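Side-chain contact in penicillin-binding protein 1A (Mycobacterium tuberculosis, PDB 5CXW), which builds the mycobacterial cell wall by polymerising glycan strands and cross-linking their peptides, the latter in the penicillin-sensitive transpeptidase domain described here: residues A[97-102]-A[176-181]. Residues are numbered along the deposited sequence; the frame is centred on the assembly and turned at random.
Sequences SSFKVF and AGIASS. With 35P ((2R,4S)-5,5-dimethyl-2-{(1R)-2-oxo-1-[(phenoxyacetyl)amino]ethyl}-1,3-thiazolidine-4-carboxylic acid), chain C.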
loop_
_atom_site.group_PDB
_atom_site.type_symbol
_atom_site.label_atom_id
_atom_site.label_comp_id
_atom_site.label_asym_id
_atom_site.label_seq_id
_atom_site.Cartn_x
_atom_site.Cartn_y
_atom_site.Cartn_z
ATOM N N SER A 97 -8.357 -1.987 -6.092
ATOM C CA SER A 97 -7.429 -2.512 -7.085
ATOM C C SER A 97 -5.975 -2.430 -6.672
ATOM O O SER A 97 -5.135 -3.026 -7.359
ATOM C CB SER A 97 -7.578 -1.780 -8.386
ATOM O OG SER A 97 -8.883 -2.013 -8.955
ATOM N N SER A 98 -5.649 -1.755 -5.573
ATOM C CA SER A 98 -4.263 -1.736 -5.129
ATOM C C SER A 98 -3.830 -3.130 -4.682
ATOM O O SER A 98 -2.625 -3.418 -4.599
ATOM C CB SER A 98 -4.016 -0.683 -4.060
ATOM O OG SER A 98 -4.726 -0.915 -2.865
ATOM N N PHE A 99 -4.810 -4.011 -4.417
ATOM C CA PHE A 99 -4.499 -5.350 -3.974
ATOM C C PHE A 99 -4.140 -6.272 -5.160
ATOM O O PHE A 99 -3.583 -7.390 -4.935
ATOM C CB PHE A 99 -5.673 -5.956 -3.211
ATOM C CG PHE A 99 -5.232 -6.732 -2.000
ATOM C CD1 PHE A 99 -4.736 -6.055 -0.917
ATOM C CD2 PHE A 99 -5.278 -8.106 -1.955
ATOM C CE1 PHE A 99 -4.282 -6.710 0.179
ATOM C CE2 PHE A 99 -4.846 -8.773 -0.812
ATOM C CZ PHE A 99 -4.340 -8.079 0.234
ATOM N N LYS A 100 -4.381 -5.828 -6.413
ATOM C CA LYS A 100 -4.110 -6.672 -7.556
ATOM C C LYS A 100 -2.644 -7.102 -7.657
ATOM O O LYS A 100 -2.336 -8.141 -8.272
ATOM C CB LYS A 100 -4.488 -5.978 -8.896
ATOM C CG LYS A 100 -5.978 -5.838 -9.089
ATOM C CD LYS A 100 -6.358 -5.076 -10.336
ATOM C CE LYS A 100 -7.853 -4.952 -10.361
ATOM N NZ LYS A 100 -8.245 -4.088 -11.420
ATOM N N VAL A 101 -1.743 -6.259 -7.164
ATOM C CA VAL A 101 -0.305 -6.538 -7.251
ATOM C C VAL A 101 0.003 -7.847 -6.582
ATOM O O VAL A 101 0.936 -8.538 -6.978
ATOM C CB VAL A 101 0.611 -5.397 -6.715
ATOM C CG1 VAL A 101 0.288 -4.108 -7.395
ATOM C CG2 VAL A 101 0.562 -5.303 -5.197
ATOM N N PHE A 102 -0.788 -8.241 -5.571
ATOM C CA PHE A 102 -0.499 -9.521 -4.895
ATOM C C PHE A 102 -0.938 -10.712 -5.714
ATOM O O PHE A 102 -0.324 -11.784 -5.609
ATOM C CB PHE A 102 -1.095 -9.524 -3.462
ATOM C CG PHE A 102 -0.604 -8.368 -2.683
ATOM C CD1 PHE A 102 0.768 -8.187 -2.494
ATOM C CD2 PHE A 102 -1.452 -7.410 -2.195
ATOM C CE1 PHE A 102 1.261 -7.073 -1.827
ATOM C CE2 PHE A 102 -0.951 -6.292 -1.517
ATOM C CZ PHE A 102 0.410 -6.115 -1.346
ATOM N N ALA A 176 4.316 -10.911 1.446
ATOM C CA ALA A 176 4.855 -9.567 1.151
ATOM C C ALA A 176 4.910 -8.656 2.355
ATOM O O ALA A 176 5.684 -7.709 2.345
ATOM C CB ALA A 176 4.063 -8.906 0.032
ATOM N N GLY A 177 4.123 -8.989 3.412
ATOM C CA GLY A 177 4.035 -8.191 4.630
ATOM C C GLY A 177 2.676 -7.690 4.993
ATOM O O GLY A 177 2.578 -6.913 5.956
ATOM N N ILE A 178 1.600 -8.062 4.290
ATOM C CA ILE A 178 0.256 -7.755 4.794
ATOM C C ILE A 178 0.085 -8.530 6.067
ATOM O O ILE A 178 0.207 -9.753 6.079
ATOM C CB ILE A 178 -0.858 -8.039 3.768
ATOM C CG1 ILE A 178 -0.647 -7.267 2.442
ATOM C CG2 ILE A 178 -2.188 -7.749 4.392
ATOM C CD1 ILE A 178 -0.585 -5.751 2.589
ATOM N N ALA A 179 -0.102 -7.846 7.194
ATOM C CA ALA A 179 -0.068 -8.560 8.484
ATOM C C ALA A 179 -1.219 -9.543 8.555
ATOM O O ALA A 179 -2.284 -9.304 7.969
ATOM C CB ALA A 179 -0.181 -7.594 9.649
ATOM N N SER A 180 -0.980 -10.638 9.259
ATOM C CA SER A 180 -1.953 -11.713 9.444
ATOM C C SER A 180 -3.089 -11.356 10.413
ATOM O O SER A 180 -4.109 -12.044 10.414
ATOM C CB SER A 180 -1.261 -12.971 9.978
ATOM O OG SER A 180 -0.532 -13.503 8.898
ATOM N N SER A 181 -2.865 -10.342 11.240
ATOM C CA SER A 181 -3.845 -9.827 12.159
ATOM C C SER A 181 -3.547 -8.397 12.520
ATOM O O SER A 181 -2.418 -7.916 12.364
ATOM C CB SER A 181 -3.848 -10.690 13.445
ATOM O OG SER A 181 -2.582 -10.563 14.084
HETATM C C24 35P C . -17.903 -0.122 -9.429
HETATM C C23 35P C . -19.080 0.583 -9.195
HETATM C C22 35P C . -19.041 1.805 -8.562
HETATM C C21 35P C . -17.838 2.362 -8.155
HETATM C C20 35P C . -16.658 1.686 -8.379
HETATM C C19 35P C . -16.688 0.432 -9.035
HETATM O O1 35P C . -15.552 -0.291 -9.308
HETATM C C2 35P C . -14.285 0.343 -9.161
HETATM C C3 35P C . -13.233 -0.526 -9.793
HETATM O O18 35P C . -13.532 -1.287 -10.702
HETATM N N4 35P C . -12.017 -0.358 -9.295
HETATM C C5 35P C . -10.869 -1.072 -9.834
HETATM C C6 35P C . -9.856 -1.141 -8.766
HETATM O O17 35P C . -9.806 -0.391 -7.770
HETATM C C8 35P C . -10.199 -0.381 -11.102
HETATM N N7 35P C . -9.127 0.347 -10.487
HETATM S S11 35P C . -11.081 0.786 -11.990
HETATM C C10 35P C . -10.190 2.197 -11.530
HETATM C C12 35P C . -11.138 3.347 -11.191
HETATM C C15 35P C . -9.255 2.699 -12.597
HETATM C C9 35P C . -9.442 1.740 -10.272
HETATM C C13 35P C . -8.204 2.462 -9.839
HETATM O O14 35P C . -7.099 1.952 -10.199
HETATM O O16 35P C . -8.353 3.474 -9.121
#
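The rings of F99 and F102 carry one side of this contact, and A176 and I178 meet them from the other. CD2 of F102 lies 3.6 Å above the plane of the F99 ring, over its centre, while CG of F99 sits in plane at the edge of the F102 ring. One face of the F102 ring is covered by V101 CG2, 3.8 Å above its plane and over its centre. F102 meets A176 CB through CE1 at 3.8 Å and I178 CD1 through CZ at 4.1 Å, both coming in obliquely. I178 CG1 also approaches F99 CE1, at 4.3 Å. In I178, CG1 stands anti to the carbonyl carbon (chi1 -57°), and this branch reaches the rings, CG1 beside F99 and F102, CD1 against F102. Broad phenylalanine rings suit a buried site with several aliphatic partners, and the long branch of isoleucine can touch both. At A176 a methyl is enough to meet F102; G177, with its positive phi, closes helix 165-176 in a Schellman motif. A173 of the same helix and A217 of helix 211-222 flank the cluster.

S97 OG is bonded covalently to C6 of the opened penicillin V, 1.3 Å away, as in the acyl-enzyme of a serine transpeptidase, and S97 N donates to O17 at 2.7 Å, consistent with an oxyanion-hole role. K100, three residues on as in an SxxK motif, sends NZ back to S97 OG in a weak bond, with S150 and N152 as further partners. The contact itself is apolar and buried: its touching atoms are all carbon, joining the 3-10 turn and helix 100-109 to the end of helix 165-176, while polar groups of both segments bond elsewhere, A176 O to T220 for one.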